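Local coordinates for protein L-threonine-O-3-phosphate decarboxylase (Porphyromonas gingivalis, PDB 3FKD) that probably decarboxylates L-threonine O-3-phosphate with the help of pyridoxal 5'-phosphate, as a member of the class I and II aminotransferase family, at residues E291-M296 / A334-F338; Y300-I304 / L330-A334; L267-E271 / L282-K286; V18-T23 / R319-Q323. One frame throughout, in Å; residues are numbered along the deposited sequence.

Contact 1 of 4, residues E291-M296 / A334-F338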
# COMPACT_ATOMS: atom_id res chain seq x y z
N GLU A 291 -24.55 -13.95 17.90
CA GLU A 291 -24.66 -14.85 19.06
C GLU A 291 -23.65 -16.00 19.03
O GLU A 291 -22.93 -16.22 19.99
CB GLU A 291 -26.06 -15.42 19.18
CG GLU A 291 -27.08 -14.49 19.81
CD GLU A 291 -28.52 -15.05 19.69
OE1 GLU A 291 -28.67 -16.31 19.58
OE2 GLU A 291 -29.48 -14.25 19.71
N LEU A 292 -23.63 -16.75 17.93
CA LEU A 292 -22.73 -17.89 17.80
C LEU A 292 -21.26 -17.53 17.98
O LEU A 292 -20.53 -18.26 18.66
CB LEU A 292 -22.93 -18.62 16.46
CG LEU A 292 -22.19 -19.96 16.29
CD1 LEU A 292 -22.47 -20.96 17.42
CD2 LEU A 292 -22.55 -20.59 14.96
N LYS A 293 -20.85 -16.40 17.39
CA LYS A 293 -19.44 -16.01 17.32
C LYS A 293 -18.86 -15.59 18.68
O LYS A 293 -17.67 -15.80 18.96
CB LYS A 293 -19.26 -14.87 16.30
CG LYS A 293 -17.92 -14.17 16.37
CD LYS A 293 -17.84 -12.91 15.48
CE LYS A 293 -16.40 -12.29 15.45
NZ LYS A 293 -16.46 -10.85 15.09
N LYS A 294 -19.70 -14.96 19.49
CA LYS A 294 -19.33 -14.54 20.83
C LYS A 294 -19.12 -15.73 21.79
O LYS A 294 -18.23 -15.73 22.64
CB LYS A 294 -20.41 -13.61 21.34
CG LYS A 294 -20.20 -13.14 22.74
CD LYS A 294 -21.52 -13.04 23.49
CE LYS A 294 -21.42 -12.08 24.66
NZ LYS A 294 -21.49 -10.68 24.15
N TYR A 295 -19.97 -16.74 21.64
CA TYR A 295 -19.93 -17.97 22.44
C TYR A 295 -18.68 -18.82 22.14
O TYR A 295 -17.85 -19.08 23.01
CB TYR A 295 -21.19 -18.75 22.10
CG TYR A 295 -21.31 -20.12 22.73
CD1 TYR A 295 -21.89 -20.27 23.99
CD2 TYR A 295 -20.88 -21.26 22.06
CE1 TYR A 295 -22.03 -21.50 24.58
CE2 TYR A 295 -21.00 -22.51 22.65
CZ TYR A 295 -21.58 -22.62 23.92
OH TYR A 295 -21.72 -23.84 24.53
N MSE A 296 -18.56 -19.26 20.89
CA MSE A 296 -17.39 -19.91 20.37
C MSE A 296 -16.08 -19.22 20.79
O MSE A 296 -15.11 -19.88 21.12
CB MSE A 296 -17.51 -19.99 18.85
CG MSE A 296 -18.75 -20.71 18.38
SE MSE A 296 -18.75 -22.62 18.93
CE MSE A 296 -17.43 -23.28 17.60
N ALA A 334 -18.19 -27.87 20.40
CA ALA A 334 -18.37 -26.47 20.69
C ALA A 334 -19.73 -26.02 20.16
O ALA A 334 -20.51 -25.40 20.87
CB ALA A 334 -17.26 -25.66 20.07
N LEU A 335 -20.02 -26.36 18.92
CA LEU A 335 -21.27 -25.97 18.29
C LEU A 335 -22.53 -26.69 18.90
O LEU A 335 -23.52 -26.05 19.29
CB LEU A 335 -21.16 -26.17 16.78
CG LEU A 335 -22.34 -25.74 15.90
CD1 LEU A 335 -22.75 -24.34 16.25
CD2 LEU A 335 -21.96 -25.88 14.44
N GLU A 336 -22.46 -28.01 18.95
CA GLU A 336 -23.50 -28.83 19.56
C GLU A 336 -23.89 -28.27 20.91
O GLU A 336 -25.08 -28.14 21.23
CB GLU A 336 -22.99 -30.26 19.72
CG GLU A 336 -24.10 -31.24 19.87
CD GLU A 336 -23.71 -32.64 19.39
OE1 GLU A 336 -22.51 -32.84 19.02
OE2 GLU A 336 -24.62 -33.53 19.39
N THR A 337 -22.89 -27.91 21.69
CA THR A 337 -23.11 -27.31 22.99
C THR A 337 -23.91 -26.01 22.90
O THR A 337 -24.76 -25.71 23.74
CB THR A 337 -21.77 -27.08 23.66
OG1 THR A 337 -21.20 -28.36 23.94
CG2 THR A 337 -21.94 -26.34 24.96
N PHE A 338 -23.61 -25.23 21.86
CA PHE A 338 -24.36 -24.03 21.59
C PHE A 338 -25.84 -24.37 21.33
O PHE A 338 -26.73 -23.92 22.03
CB PHE A 338 -23.77 -23.26 20.40
CG PHE A 338 -24.53 -21.99 20.06
CD1 PHE A 338 -24.42 -20.86 20.86
CD2 PHE A 338 -25.36 -21.94 18.94
CE1 PHE A 338 -25.11 -19.70 20.55
CE2 PHE A 338 -26.06 -20.78 18.63
CZ PHE A 338 -25.94 -19.67 19.44

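Contact 2 of 4, residues Y300-I304 / L330-A334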
# COMPACT_ATOMS: atom_id res chain seq x y z
N TYR A 300 -15.32 -21.21 24.04
CA TYR A 300 -14.50 -22.25 23.47
C TYR A 300 -13.21 -21.78 22.72
O TYR A 300 -12.54 -22.59 22.09
CB TYR A 300 -15.39 -23.12 22.58
CG TYR A 300 -16.20 -24.13 23.35
CD1 TYR A 300 -15.66 -25.38 23.67
CD2 TYR A 300 -17.51 -23.86 23.76
CE1 TYR A 300 -16.37 -26.31 24.36
CE2 TYR A 300 -18.23 -24.79 24.48
CZ TYR A 300 -17.66 -26.02 24.77
OH TYR A 300 -18.36 -26.99 25.48
N ASN A 301 -12.88 -20.48 22.78
CA ASN A 301 -11.62 -20.00 22.22
C ASN A 301 -11.46 -20.19 20.72
O ASN A 301 -10.35 -20.35 20.23
CB ASN A 301 -10.46 -20.73 22.88
CG ASN A 301 -10.39 -20.47 24.36
OD1 ASN A 301 -10.17 -19.30 24.78
ND2 ASN A 301 -10.55 -21.54 25.17
N MSE A 302 -12.58 -20.19 20.02
CA MSE A 302 -12.59 -20.39 18.58
C MSE A 302 -13.16 -19.19 17.88
O MSE A 302 -14.25 -18.72 18.21
CB MSE A 302 -13.42 -21.61 18.24
CG MSE A 302 -12.67 -22.90 18.45
SE MSE A 302 -13.83 -24.48 18.38
CE MSE A 302 -13.76 -25.02 20.27
N LEU A 303 -12.45 -18.70 16.87
CA LEU A 303 -12.97 -17.60 16.09
C LEU A 303 -13.68 -18.03 14.81
O LEU A 303 -13.20 -18.87 14.09
CB LEU A 303 -11.89 -16.51 15.82
CG LEU A 303 -12.48 -15.19 15.29
CD1 LEU A 303 -13.33 -14.51 16.35
CD2 LEU A 303 -11.41 -14.21 14.82
N ILE A 304 -14.83 -17.41 14.55
CA ILE A 304 -15.59 -17.66 13.33
C ILE A 304 -15.89 -16.33 12.67
O ILE A 304 -15.87 -15.31 13.33
CB ILE A 304 -16.92 -18.40 13.64
CG1 ILE A 304 -17.91 -17.47 14.34
CG2 ILE A 304 -16.66 -19.54 14.54
CD1 ILE A 304 -19.22 -18.07 14.55
N LEU A 330 -13.35 -30.87 17.54
CA LEU A 330 -13.59 -30.08 18.73
C LEU A 330 -14.47 -28.83 18.48
O LEU A 330 -15.04 -28.26 19.43
CB LEU A 330 -12.25 -29.68 19.30
CG LEU A 330 -12.26 -28.81 20.54
CD1 LEU A 330 -13.31 -29.31 21.51
CD2 LEU A 330 -10.84 -28.83 21.13
N PHE A 331 -14.60 -28.42 17.23
CA PHE A 331 -15.50 -27.32 16.90
C PHE A 331 -16.94 -27.82 16.82
O PHE A 331 -17.88 -27.10 17.11
CB PHE A 331 -15.05 -26.66 15.59
CG PHE A 331 -16.07 -25.76 14.99
CD1 PHE A 331 -15.85 -24.40 14.92
CD2 PHE A 331 -17.25 -26.26 14.46
CE1 PHE A 331 -16.79 -23.55 14.34
CE2 PHE A 331 -18.20 -25.43 13.90
CZ PHE A 331 -17.97 -24.09 13.83
N ILE A 332 -17.09 -29.08 16.42
CA ILE A 332 -18.41 -29.71 16.39
C ILE A 332 -19.08 -29.84 17.78
O ILE A 332 -20.28 -29.66 17.91
CB ILE A 332 -18.33 -31.09 15.74
CG1 ILE A 332 -17.88 -30.96 14.30
CG2 ILE A 332 -19.70 -31.81 15.83
CD1 ILE A 332 -19.03 -30.77 13.37
N LYS A 333 -18.31 -30.17 18.81
CA LYS A 333 -18.84 -30.18 20.17
C LYS A 333 -19.16 -28.75 20.57
O LYS A 333 -20.27 -28.45 21.01
CB LYS A 333 -17.86 -30.82 21.13
CG LYS A 333 -17.45 -32.19 20.64
CD LYS A 333 -16.92 -33.10 21.75
CE LYS A 333 -16.88 -34.55 21.24
NZ LYS A 333 -15.78 -35.37 21.86
N ALA A 334 -18.19 -27.87 20.40
CA ALA A 334 -18.37 -26.47 20.69
C ALA A 334 -19.73 -26.02 20.16
O ALA A 334 -20.51 -25.40 20.87
CB ALA A 334 -17.26 -25.66 20.07

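Contact 3 of 4, residues L267-E271 / L282-K286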
# COMPACT_ATOMS: atom_id res chain seq x y z
N LEU A 267 -25.73 -32.30 12.50
CA LEU A 267 -26.21 -31.50 13.61
C LEU A 267 -27.61 -31.02 13.27
O LEU A 267 -27.91 -30.76 12.11
CB LEU A 267 -25.28 -30.32 13.92
CG LEU A 267 -24.33 -30.61 15.10
CD1 LEU A 267 -23.69 -31.97 14.93
CD2 LEU A 267 -23.29 -29.51 15.30
N ASP A 268 -28.46 -30.95 14.29
CA ASP A 268 -29.79 -30.38 14.11
C ASP A 268 -29.87 -28.89 14.49
O ASP A 268 -29.47 -28.49 15.58
CB ASP A 268 -30.85 -31.19 14.85
CG ASP A 268 -31.59 -32.16 13.93
OD1 ASP A 268 -31.44 -33.42 14.10
OD2 ASP A 268 -32.31 -31.66 13.02
N GLY A 269 -30.38 -28.09 13.57
CA GLY A 269 -30.53 -26.68 13.81
C GLY A 269 -29.56 -25.90 12.95
O GLY A 269 -29.58 -24.67 12.97
N VAL A 270 -28.69 -26.62 12.23
CA VAL A 270 -27.77 -26.00 11.31
C VAL A 270 -27.71 -26.67 9.95
O VAL A 270 -27.72 -27.89 9.84
CB VAL A 270 -26.33 -25.86 11.86
CG1 VAL A 270 -26.36 -25.26 13.23
CG2 VAL A 270 -25.59 -27.20 11.85
N GLU A 271 -27.59 -25.83 8.94
CA GLU A 271 -27.55 -26.25 7.56
C GLU A 271 -26.25 -25.71 6.89
O GLU A 271 -25.96 -24.52 6.97
CB GLU A 271 -28.80 -25.69 6.87
CG GLU A 271 -28.71 -25.57 5.36
CD GLU A 271 -30.05 -25.18 4.73
OE1 GLU A 271 -30.54 -24.03 4.96
OE2 GLU A 271 -30.61 -26.03 3.99
N LEU A 282 -22.29 -21.68 6.73
CA LEU A 282 -23.35 -22.40 7.40
C LEU A 282 -24.48 -21.47 7.94
O LEU A 282 -24.24 -20.33 8.37
CB LEU A 282 -22.82 -23.38 8.45
CG LEU A 282 -22.57 -23.09 9.93
CD1 LEU A 282 -23.73 -22.32 10.62
CD2 LEU A 282 -22.33 -24.44 10.61
N ARG A 283 -25.70 -21.99 7.88
CA ARG A 283 -26.89 -21.26 8.35
C ARG A 283 -27.40 -21.82 9.67
O ARG A 283 -27.61 -23.03 9.80
CB ARG A 283 -28.01 -21.38 7.32
CG ARG A 283 -28.95 -20.20 7.29
CD ARG A 283 -30.15 -20.53 6.43
NE ARG A 283 -30.61 -19.34 5.71
CZ ARG A 283 -31.73 -18.69 5.98
NH1 ARG A 283 -32.06 -17.61 5.29
NH2 ARG A 283 -32.52 -19.12 6.96
N LEU A 284 -27.57 -20.94 10.65
CA LEU A 284 -28.29 -21.32 11.84
C LEU A 284 -29.78 -21.28 11.57
O LEU A 284 -30.28 -20.26 11.12
CB LEU A 284 -27.96 -20.38 12.98
CG LEU A 284 -26.47 -20.32 13.31
CD1 LEU A 284 -26.28 -19.67 14.66
CD2 LEU A 284 -25.93 -21.71 13.36
N LYS A 285 -30.48 -22.40 11.79
CA LYS A 285 -31.96 -22.43 11.78
C LYS A 285 -32.49 -21.43 12.81
O LYS A 285 -33.34 -20.61 12.50
CB LYS A 285 -32.47 -23.83 12.07
CG LYS A 285 -33.86 -23.88 12.73
CD LYS A 285 -34.03 -25.09 13.72
CE LYS A 285 -34.17 -26.44 13.01
NZ LYS A 285 -33.82 -27.56 13.92
N LYS A 286 -31.96 -21.47 14.03
CA LYS A 286 -32.27 -20.44 15.03
C LYS A 286 -30.99 -19.97 15.74
O LYS A 286 -30.02 -20.71 15.85
CB LYS A 286 -33.27 -20.98 16.07
CG LYS A 286 -34.60 -21.56 15.49
CD LYS A 286 -35.66 -20.48 15.12
CE LYS A 286 -36.77 -21.04 14.19
NZ LYS A 286 -37.57 -22.19 14.74

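Contact 4 of 4, residues V18-T23 / R319-Q323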
# COMPACT_ATOMS: atom_id res chain seq x y z
N VAL A 18 -8.05 -20.83 18.08
CA VAL A 18 -8.14 -21.51 16.78
C VAL A 18 -9.03 -20.73 15.81
O VAL A 18 -10.20 -20.42 16.13
CB VAL A 18 -8.70 -22.93 16.95
CG1 VAL A 18 -8.76 -23.69 15.60
CG2 VAL A 18 -7.86 -23.69 17.99
N ASN A 19 -8.48 -20.40 14.64
CA ASN A 19 -9.15 -19.46 13.75
C ASN A 19 -9.88 -20.11 12.59
O ASN A 19 -9.26 -20.75 11.75
CB ASN A 19 -8.17 -18.43 13.22
CG ASN A 19 -8.86 -17.18 12.74
OD1 ASN A 19 -10.07 -17.14 12.59
ND2 ASN A 19 -8.09 -16.15 12.51
N PHE A 20 -11.21 -19.93 12.56
CA PHE A 20 -12.10 -20.52 11.56
C PHE A 20 -12.64 -19.38 10.66
O PHE A 20 -13.36 -19.61 9.70
CB PHE A 20 -13.29 -21.31 12.22
CG PHE A 20 -12.88 -22.57 12.97
CD1 PHE A 20 -12.92 -23.81 12.35
CD2 PHE A 20 -12.47 -22.50 14.28
CE1 PHE A 20 -12.51 -24.97 13.02
CE2 PHE A 20 -12.09 -23.65 14.95
CZ PHE A 20 -12.09 -24.88 14.31
N SER A 21 -12.25 -18.15 10.96
CA SER A 21 -12.83 -16.97 10.31
C SER A 21 -12.08 -16.39 9.08
O SER A 21 -12.55 -15.44 8.48
CB SER A 21 -12.95 -15.87 11.34
OG SER A 21 -11.71 -15.19 11.45
N THR A 22 -10.92 -16.94 8.73
CA THR A 22 -10.16 -16.42 7.62
C THR A 22 -10.15 -17.36 6.41
O THR A 22 -10.20 -18.56 6.56
CB THR A 22 -8.69 -15.95 8.03
OG1 THR A 22 -7.75 -17.03 7.99
CG2 THR A 22 -8.67 -15.28 9.42
N THR A 23 -10.13 -16.80 5.21
CA THR A 23 -10.00 -17.59 4.02
C THR A 23 -8.53 -17.64 3.62
O THR A 23 -8.22 -17.80 2.47
CB THR A 23 -10.83 -17.04 2.86
OG1 THR A 23 -10.47 -15.68 2.60
CG2 THR A 23 -12.35 -17.12 3.19
N ARG A 319 -19.37 -17.72 7.99
CA ARG A 319 -18.42 -18.36 7.10
C ARG A 319 -17.44 -19.16 7.96
O ARG A 319 -16.92 -18.63 8.95
CB ARG A 319 -17.65 -17.32 6.24
CG ARG A 319 -16.89 -17.95 5.05
CD ARG A 319 -16.05 -16.99 4.30
NE ARG A 319 -15.11 -16.39 5.22
CZ ARG A 319 -14.57 -15.19 5.08
NH1 ARG A 319 -14.86 -14.42 4.02
NH2 ARG A 319 -13.72 -14.77 6.00
N ILE A 320 -17.20 -20.42 7.59
CA ILE A 320 -16.25 -21.29 8.29
C ILE A 320 -15.18 -21.90 7.36
O ILE A 320 -15.53 -22.52 6.35
CB ILE A 320 -16.97 -22.47 8.94
CG1 ILE A 320 -18.22 -22.03 9.71
CG2 ILE A 320 -16.00 -23.29 9.81
CD1 ILE A 320 -18.01 -21.83 11.16
N THR A 321 -13.89 -21.74 7.71
CA THR A 321 -12.81 -22.44 7.02
C THR A 321 -12.33 -23.68 7.77
O THR A 321 -11.90 -23.60 8.92
CB THR A 321 -11.56 -21.55 6.81
OG1 THR A 321 -11.98 -20.29 6.29
CG2 THR A 321 -10.54 -22.22 5.86
N THR A 322 -12.36 -24.82 7.09
CA THR A 322 -11.78 -26.07 7.60
C THR A 322 -10.37 -25.91 8.17
O THR A 322 -9.44 -25.54 7.47
CB THR A 322 -11.76 -27.09 6.48
OG1 THR A 322 -13.08 -27.22 5.95
CG2 THR A 322 -11.15 -28.48 6.93
N GLN A 323 -10.23 -26.19 9.46
CA GLN A 323 -8.96 -26.19 10.16
C GLN A 323 -8.46 -27.65 10.26
O GLN A 323 -8.78 -28.45 9.40
CB GLN A 323 -9.13 -25.52 11.52
CG GLN A 323 -9.53 -24.02 11.41
CD GLN A 323 -8.61 -23.21 10.42
OE1 GLN A 323 -7.39 -23.18 10.59
NE2 GLN A 323 -9.20 -22.62 9.39

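Contact 1 of 4, residues E291-M296 / A334-F338
The helical segments that bring Leu292, Tyr295 and Met296 against Ala334, Leu335 and Phe338 pass with their axes 10.5 Å apart at closest approach and their N-to-C directions 123° apart. At that spacing side chains must fill the interval, and Phe338 is the chief filler. Its CG stands anti to the backbone N (chi1 179°), which sends the ring across to the other helix. There one face receives Leu292, whose CD1 lies 3.6 Å from the Phe338 ring centroid, while an edge of Phe338 meets the face of Tyr295. This edge-to-face pair has its centroids 5.2 Å apart and its planes inclined at 60°. The tyrosine ring in turn sets its own edge against the other backbone, with Tyr295 CE2 3.4 Å from Ala334 O. Leu292 CD1 also meets Leu335 CD1 at 3.6 Å, the two leucines crossing nearly at right angles. Farther along the helix Met296, a selenomethionine, is bent at chi2 and chi3, and its CE rests 3.4 Å from Ala334 CB. No hydrogen bond joins the segments. Both helices pack on the small sheet: Leu292 touches Leu284 and Ile304, Leu335 reaches Leu282, and Ala334 abuts Met302 of strand 302-306.

Contact 2 of 4, residues Y300-I304 / L330-A334
Leu330 O, which accepts a weak helical bond from Ala334 N at 3.3 Å, also has the methyl of Met302 set against it, CE lying 3.6 Å from that oxygen. Met302, a selenomethionine, is the strand's main probe of the helix. Its CG lies anti to the carbonyl carbon and its chain runs straight out through chi2 (168°), then bends at chi3, so that the selenium and the methyl meet different residues. The selenium settles against the root of Phe331, with SE 3.7 Å from Phe331 CB, and approaches the ring obliquely in a Met-aromatic contact whose SE-to-centroid distance is 5.1 Å. The methyl lies against both the Leu330 carbonyl and Ala334, CE standing 3.6 Å from Ala334 CB. Ile304, two residues further on, adds its CG2 at the edge of the Phe331 ring, 4.0 Å from CE1. Tyr300, before the strand, lays a ring face against the helix: Ala334 CA sits 3.9 Å from the Tyr300 ring centroid, only 1° off the ring normal, with CB displaced toward CG. Phe331 is enclosed further by Phe20, Phe260 and Leu264. With no hydrogen bond crossing between the segments, this junction of strand and helix depends on the fit of apolar and aromatic surfaces, dispersion forces and the exclusion of water.

Contact 3 of 4, residues L267-E271 / L282-K286
A beta hairpin, formed by strands 270-272 and 279-284, begins and ends here, with Glu271 and Arg283 as its hydrogen-bonded antiparallel pair. Both of their backbone bonds are short and nearly straight: Glu271 N gives to Arg283 O at 2.9 Å, and Arg283 N gives to Glu271 O at 2.7 Å with an N-H...O angle of 175°. Next to them Val270 and Leu284 make a non-hydrogen-bonded pair, in which the alpha hydrogen of Val270 is directed at the Arg283 carbonyl, CA to O 3.3 Å. A third bond, Lys285 N to Gly269 O at 2.7 Å, fastens the open end of the hairpin. Gly269 takes a backbone conformation with positive phi (110°), where a side chain would run into the preceding carbonyl oxygen. With CG anti to its backbone N (chi1 152°) and bends at chi2 and chi3, Lys285 is carried back over the bare alpha carbon, CE 3.7 Å from Gly269 CA. The two sheet faces differ in chemistry. On one, Val270 and Leu284 point the same way, CG1 of the valine 3.6 Å from CD2 of the leucine. On the other, Glu271 and Arg283 lie side by side without a salt bridge: Glu271 OE1 approaches the arginine's CD, at 3.8 Å, while Arg283 NE is engaged by the hydroxyl of Tyr317. This is a two-stranded antiparallel hairpin at the edge of the five-stranded sheet, with 270-272 the outermost strand in this chain and helix 325-339 packed on the Val270 and Leu284 face through Leu339 and Phe338.

Contact 4 of 4, residues V18-T23 / R319-Q323
Phe20 meets the segment 319-323 with CB and one side of its ring. Its CB lies 4.1 Å from Ile320 CG2, and CD1 keeps touch with that same methyl. Further out, CD1 and CE1 lie closest to Gln323 CG, which stands over the ring face, 3.7 Å from the centroid and displaced toward the rim, in a CH-pi contact. At the far end CE1 and CZ also touch Gln323 CB. The glutamine amide is turned almost perpendicular to the ring, its NE2 bonded to Thr321 O from above the carbonyl plane. The backbone of Phe20 joins in as well, its O accepting from Thr321 N at 3.0 Å and 169°. Strand 18-19 borders strand 302-306 at the margin of the five-stranded sheet, and the chain leaving it turns across to strand 317-321, so residues almost 300 positions apart are joined. An Asx turn shapes that departure: Asn19 OD1 takes Ser21 N at 2.9 Å and also Ser21 OG, the hydroxyl coming in the carbonyl plane on a lone pair. From the other segment Arg319, bent at chi3 (58°), gives NH2 to Ser21 O at 2.8 Å. That oxygen lies in the guanidinium plane, although NH2 stands above the plane of the carbonyl. Thr23 CG2 covers one guanidinium face, centred, 3.5 Å from Arg319 CZ, while Thr23 OG1 turns to the hydroxyl of Tyr169 and Arg319 NH1 makes a weak bond to Asn140.

Contact 2 has the largest share of buried residues, four of six; contact 4 has no exposed one, and contact 3 has the most, four of nine. Contacts 1 and 2 share Ala334 on helix 325-339 and lack cross-segment hydrogen bonds, one packing helix on helix over the sheet, the other a sheet strand on a helix. Contact 3 is held by backbone bonds and closes a local hairpin at one border strand; contact 4 ties the start of the chain to a strand near its end by one backbone bond and side-chain-to-backbone bonds, one from a buried arginine. Contact 4 is also the most central, about 14 Å between its centre and the chain's, against 24 Å or more for the others.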